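Local structure of enhancer of mRNA-decapping protein 3 (Homo sapiens, 2VC8) at residues Ser13-Cys16 / Gly21-Gln24. The protein binds single-stranded RNA and promotes mRNA decapping and degradation, its Sm-like domain, the part described here, probably serving in DCP1A binding and P-body targeting. Sequence-based numbering, arbitrary orientation. Where two conformers were deposited one is given.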
ATOM      1  N   SER A  13       2.205   3.511  -4.542  1.00 13.13           N
ATOM      2  CA  SER A  13       0.947   4.082  -4.933  1.00 13.40           C
ATOM      3  C   SER A  13       0.122   2.899  -5.459  1.00 11.22           C
ATOM      4  O   SER A  13       0.591   2.202  -6.331  1.00 18.57           O
ATOM      5  CB  SER A  13       1.154   5.095  -6.040  1.00 19.29           C
ATOM      6  OG  SER A  13      -0.082   5.585  -6.483  1.00 21.19           O
ATOM      7  N   ILE A  14      -1.058   2.595  -4.884  0.50 15.99           N
ATOM      8  CA  ILE A  14      -1.947   1.449  -5.230  0.50 12.01           C
ATOM      9  C   ILE A  14      -3.245   2.059  -5.855  0.50 13.29           C
ATOM     10  O   ILE A  14      -3.953   2.768  -5.141  0.50 11.89           O
ATOM     11  CB  ILE A  14      -2.315   0.685  -3.935  0.50 13.14           C
ATOM     12  CG1 ILE A  14      -1.105  -0.087  -3.377  0.50 14.72           C
ATOM     13  CG2 ILE A  14      -3.468  -0.332  -4.134  0.50 11.58           C
ATOM     14  CD1 ILE A  14      -1.404  -0.776  -2.064  0.50 14.05           C
ATOM     15  N   ASN A  15      -3.534   1.808  -7.157  1.00 15.34           N
ATOM     16  CA  ASN A  15      -4.751   2.219  -7.821  1.00 16.45           C
ATOM     17  C   ASN A  15      -5.741   1.093  -7.673  1.00 14.74           C
ATOM     18  O   ASN A  15      -5.455  -0.007  -8.075  1.00 16.07           O
ATOM     19  CB  ASN A  15      -4.468   2.481  -9.286  1.00 16.73           C
ATOM     20  CG  ASN A  15      -5.576   3.212  -9.970  1.00 20.83           C
ATOM     21  OD1 ASN A  15      -6.755   3.117  -9.586  1.00 20.72           O
ATOM     22  ND2 ASN A  15      -5.210   3.936 -11.019  1.00 26.87           N
ATOM     23  N   CYS A  16      -6.891   1.374  -7.095  1.00 16.45           N
ATOM     24  CA  CYS A  16      -7.888   0.342  -6.887  0.50 20.35           C
ATOM     25  C   CYS A  16      -9.038   0.457  -7.871  1.00 22.30           C
ATOM     26  O   CYS A  16     -10.082  -0.228  -7.725  1.00 27.69           O
ATOM     27  CB  CYS A  16      -8.338   0.351  -5.437  0.50 26.70           C
ATOM     28  SG  CYS A  16      -7.380  -0.788  -4.442  0.50 26.79           S
ATOM     29  N   GLY A  21     -10.153   4.727  -6.371  1.00 20.58           N
ATOM     30  CA  GLY A  21      -9.018   5.586  -6.709  1.00 19.08           C
ATOM     31  C   GLY A  21      -7.696   5.117  -6.086  1.00 17.85           C
ATOM     32  O   GLY A  21      -7.454   3.919  -5.919  1.00 18.16           O
ATOM     33  N   VAL A  22      -6.818   6.097  -5.819  1.00 17.17           N
ATOM     34  CA  VAL A  22      -5.416   5.842  -5.641  1.00 15.83           C
ATOM     35  C   VAL A  22      -5.045   6.161  -4.199  1.00 14.66           C
ATOM     36  O   VAL A  22      -5.483   7.201  -3.625  1.00 16.67           O
ATOM     37  CB  VAL A  22      -4.583   6.664  -6.611  1.00 17.96           C
ATOM     38  CG1 VAL A  22      -3.096   6.494  -6.395  1.00 20.82           C
ATOM     39  CG2 VAL A  22      -4.957   6.261  -8.044  1.00 25.18           C
ATOM     40  N   TYR A  23      -4.269   5.281  -3.578  1.00 13.57           N
ATOM     41  CA  TYR A  23      -3.762   5.433  -2.207  1.00 12.84           C
ATOM     42  C   TYR A  23      -2.261   5.341  -2.239  1.00 14.65           C
ATOM     43  O   TYR A  23      -1.727   4.456  -2.937  1.00 15.78           O
ATOM     44  CB  TYR A  23      -4.367   4.354  -1.295  1.00 13.32           C
ATOM     45  CG  TYR A  23      -5.855   4.479  -1.203  1.00 14.78           C
ATOM     46  CD1 TYR A  23      -6.652   3.994  -2.228  1.00 16.95           C
ATOM     47  CD2 TYR A  23      -6.459   5.154  -0.169  1.00 16.00           C
ATOM     48  CE1 TYR A  23      -8.003   4.142  -2.260  1.00 19.53           C
ATOM     49  CE2 TYR A  23      -7.891   5.296  -0.170  1.00 18.65           C
ATOM     50  CZ  TYR A  23      -8.585   4.821  -1.255  1.00 20.40           C
ATOM     51  OH  TYR A  23      -9.940   4.991  -1.253  1.00 26.39           O
ATOM     52  N   GLN A  24      -1.585   6.204  -1.490  1.00 14.01           N
ATOM     53  CA  GLN A  24      -0.146   6.153  -1.450  1.00 13.98           C
ATOM     54  C   GLN A  24       0.338   6.038   0.004  1.00 13.51           C
ATOM     55  O   GLN A  24      -0.236   6.641   0.893  1.00 15.98           O
ATOM     56  CB  GLN A  24       0.494   7.390  -2.077  1.00 18.66           C
ATOM     57  CG  GLN A  24      -0.061   7.719  -3.442  1.00 23.25           C
ATOM     58  CD  GLN A  24       0.797   8.671  -4.240  1.00 34.58           C
ATOM     59  OE1 GLN A  24       1.439   9.550  -3.686  1.00 40.56           O
ATOM     60  NE2 GLN A  24       0.773   8.521  -5.555  1.00 47.52           N
TER
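Ser13 and Gln24 face each other as a non-hydrogen-bonded antiparallel pair, and their side chains supply the polar link that the backbones omit at this position. Along Ser13, CB lies 3.5 Å from Gln24 NE2 and also touches Gln24 CG. Beyond it, OG stands anti to the backbone N (chi1 176°), which brings it up against two residues of the opposing strand. It accepts a hydrogen bond of 3.2 Å from Gln24 NE2. The bond is bent to 151° at the hydrogen, and OG sits 20° out of the plane of the Gln24 amide. Val22 CG1 presses against OG at 3.1 Å. With an alanine here, the Gln24 amide would probably lose this anchor and be freer to turn, and the methyl CG1 of Val22 would lose its close neighbour. The two strands, 11-15 and 22-31, form a beta hairpin of the strongly bent antiparallel sheet of the Sm fold; on its far side strand 11-15 pairs with strand 63-66. Ile14 and Tyr23 make the hydrogen-bonded pair, with Ile14 N to Tyr23 O at 2.8 Å and Tyr23 N to Ile14 O at 3.0 Å. Their side chains share the other face, where Ile14 packs on Ile37, Leu39 and Phe56 and the Tyr23 ring stacks with His44. On the face of Ser13, the side chains of Val22 and Asn15 run obliquely across each other, with Val22 CG2 3.7 Å from Asn15 CG, while Asn15 OD1 accepts a hydrogen bond from Gly17 N. Toward the hairpin loop, Cys16 N donates to Gly21 O at 2.9 Å.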